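Local coordinates for penicillin-binding protein PbpB (PDB 6KGU) that cross-links peptidoglycan during mycobacterial cell-wall synthesis through a penicillin-sensitive transpeptidase domain, the target of beta-lactam antibiotics such as aztreonam, at residues A[280-285]-A[338-343]. Residues are numbered along the deposited sequence; the frame is centred on the assembly and turned at random.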
loop_
_atom_site.group_PDB
_atom_site.type_symbol
_atom_site.label_atom_id
_atom_site.label_comp_id
_atom_site.label_asym_id
_atom_site.label_seq_id
_atom_site.Cartn_x
_atom_site.Cartn_y
_atom_site.Cartn_z
ATOM N N ILE A 280 -12.181 -8.738 17.336
ATOM C CA ILE A 280 -13.453 -9.235 16.814
ATOM C C ILE A 280 -13.379 -10.738 16.549
ATOM O O ILE A 280 -14.294 -11.492 16.906
ATOM C CB ILE A 280 -13.860 -8.467 15.535
ATOM C CG1 ILE A 280 -14.091 -6.983 15.831
ATOM C CG2 ILE A 280 -15.082 -9.123 14.869
ATOM C CD1 ILE A 280 -15.261 -6.705 16.775
ATOM N N GLU A 281 -12.280 -11.194 15.924
ATOM C CA GLU A 281 -12.173 -12.600 15.516
ATOM C C GLU A 281 -12.227 -13.544 16.711
ATOM O O GLU A 281 -12.802 -14.636 16.628
ATOM C CB GLU A 281 -10.879 -12.841 14.734
ATOM C CG GLU A 281 -10.580 -14.312 14.427
ATOM C CD GLU A 281 -11.387 -14.886 13.264
ATOM O OE1 GLU A 281 -12.161 -14.147 12.621
ATOM O OE2 GLU A 281 -11.231 -16.096 12.983
ATOM N N HIS A 282 -11.628 -13.157 17.822
ATOM C CA HIS A 282 -11.684 -13.998 19.005
ATOM C C HIS A 282 -12.889 -13.694 19.893
ATOM O O HIS A 282 -12.964 -14.207 21.011
ATOM C CB HIS A 282 -10.382 -13.866 19.783
ATOM C CG HIS A 282 -9.184 -14.265 18.984
ATOM N ND1 HIS A 282 -9.013 -15.543 18.501
ATOM C CD2 HIS A 282 -8.113 -13.553 18.556
ATOM C CE1 HIS A 282 -7.879 -15.609 17.823
ATOM N NE2 HIS A 282 -7.321 -14.412 17.829
ATOM N N GLY A 283 -13.847 -12.908 19.409
ATOM C CA GLY A 283 -15.073 -12.713 20.166
ATOM C C GLY A 283 -14.869 -11.980 21.474
ATOM O O GLY A 283 -15.583 -12.241 22.441
ATOM N N LEU A 284 -13.904 -11.063 21.524
ATOM C CA LEU A 284 -13.547 -10.339 22.736
ATOM C C LEU A 284 -14.223 -8.986 22.832
ATOM O O LEU A 284 -14.134 -8.331 23.882
ATOM C CB LEU A 284 -12.026 -10.157 22.795
ATOM C CG LEU A 284 -11.304 -11.510 22.796
ATOM C CD1 LEU A 284 -9.816 -11.357 22.483
ATOM C CD2 LEU A 284 -11.496 -12.208 24.152
ATOM N N SER A 285 -14.875 -8.548 21.761
ATOM C CA SER A 285 -15.604 -7.294 21.736
ATOM C C SER A 285 -16.510 -7.319 20.514
ATOM O O SER A 285 -16.463 -8.247 19.705
ATOM C CB SER A 285 -14.650 -6.090 21.683
ATOM O OG SER A 285 -15.363 -4.876 21.846
ATOM N N PRO A 338 -0.639 -11.043 24.193
ATOM C CA PRO A 338 0.523 -10.984 23.281
ATOM C C PRO A 338 0.580 -12.105 22.254
ATOM O O PRO A 338 0.875 -11.848 21.076
ATOM C CB PRO A 338 1.720 -11.055 24.246
ATOM C CG PRO A 338 1.204 -10.550 25.536
ATOM C CD PRO A 338 -0.237 -10.977 25.612
ATOM N N GLU A 339 0.300 -13.345 22.668
ATOM C CA GLU A 339 0.441 -14.489 21.768
ATOM C C GLU A 339 -0.535 -14.417 20.604
ATOM O O GLU A 339 -0.147 -14.578 19.442
ATOM C CB GLU A 339 0.236 -15.789 22.539
ATOM C CG GLU A 339 1.449 -16.214 23.348
ATOM C CD GLU A 339 1.451 -17.703 23.642
ATOM O OE1 GLU A 339 0.394 -18.233 24.047
ATOM O OE2 GLU A 339 2.505 -18.348 23.446
ATOM N N ARG A 340 -1.822 -14.230 20.895
ATOM C CA ARG A 340 -2.780 -14.149 19.804
ATOM C C ARG A 340 -2.532 -12.899 18.966
ATOM O O ARG A 340 -2.690 -12.927 17.745
ATOM C CB ARG A 340 -4.211 -14.187 20.344
ATOM C CG ARG A 340 -4.651 -15.580 20.814
ATOM C CD ARG A 340 -6.110 -15.654 21.294
ATOM N NE ARG A 340 -6.388 -14.749 22.414
ATOM C CZ ARG A 340 -7.493 -14.804 23.162
ATOM N NH1 ARG A 340 -8.416 -15.731 22.915
ATOM N NH2 ARG A 340 -7.678 -13.936 24.155
ATOM N N TYR A 341 -2.108 -11.802 19.596
ATOM C CA TYR A 341 -1.810 -10.607 18.820
ATOM C C TYR A 341 -0.656 -10.860 17.853
ATOM O O TYR A 341 -0.761 -10.576 16.656
ATOM C CB TYR A 341 -1.486 -9.427 19.725
ATOM C CG TYR A 341 -1.275 -8.202 18.883
ATOM C CD1 TYR A 341 -2.362 -7.487 18.382
ATOM C CD2 TYR A 341 0.008 -7.797 18.520
ATOM C CE1 TYR A 341 -2.170 -6.377 17.560
ATOM C CE2 TYR A 341 0.212 -6.703 17.718
ATOM C CZ TYR A 341 -0.876 -5.995 17.227
ATOM O OH TYR A 341 -0.655 -4.903 16.413
ATOM N N TYR A 342 0.460 -11.392 18.357
ATOM C CA TYR A 342 1.588 -11.669 17.474
ATOM C C TYR A 342 1.208 -12.659 16.377
ATOM O O TYR A 342 1.664 -12.534 15.233
ATOM C CB TYR A 342 2.778 -12.188 18.278
ATOM C CG TYR A 342 3.972 -12.533 17.421
ATOM C CD1 TYR A 342 4.797 -11.539 16.924
ATOM C CD2 TYR A 342 4.282 -13.852 17.125
ATOM C CE1 TYR A 342 5.895 -11.845 16.147
ATOM C CE2 TYR A 342 5.385 -14.173 16.346
ATOM C CZ TYR A 342 6.188 -13.162 15.867
ATOM O OH TYR A 342 7.285 -13.460 15.093
ATOM N N ASP A 343 0.357 -13.636 16.692
ATOM C CA ASP A 343 -0.047 -14.577 15.653
ATOM C C ASP A 343 -0.801 -13.860 14.543
ATOM O O ASP A 343 -0.622 -14.167 13.359
ATOM C CB ASP A 343 -0.904 -15.702 16.238
ATOM C CG ASP A 343 -1.226 -16.783 15.214
ATOM O OD1 ASP A 343 -0.298 -17.516 14.827
ATOM O OD2 ASP A 343 -2.399 -16.908 14.799
HETATM O O HOH W 1 -4.729 -14.406 16.727
#
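Arg-340 sets its CD over one face of the His-282 imidazole. This CD sits 3.8 Å from the ring centroid, only 6° off the ring normal, which makes a CH-pi contact over the middle of the ring. The two side chains run past each other in opposite directions. The guanidinium therefore travels beyond the ring toward the backbone of His-282, with NH1 4.1 Å from His-282 CB. Its plane is tilted 25° from the imidazole, and it is CD, not the charged group, that lies over the ring. A bend at chi3 (-59°) turns the guanidinium back toward the end of helix 326-336. There NE donates to the carbonyl of Val-336, and NH2 makes a weak bond to that of Arg-335. Together they probably limit the rotation of the group. Leu-284 meets the same guanidinium over a face, CD1 lying 3.7 Å from Arg-340 NH2. Leu-284 also packs on Val-279 and Val-336.

At the imidazole edge, in the ring plane, a water bridges the segments. It lies 2.8 Å from His-282 NE2 and donates to the Arg-340 backbone O at 2.7 Å. Bridge and CH-pi contact together probably limit the ring's rotation.

His-282 and Leu-284 flank Gly-283, whose positive phi marks the C-prime position. Gly-283 N bonds to Ile-280 O and Leu-284 N to Val-279 O. The contact thus joins a Schellman motif, closing helix 272-281, to the first turn of helix 338-347 on the surface of the transpeptidase domain.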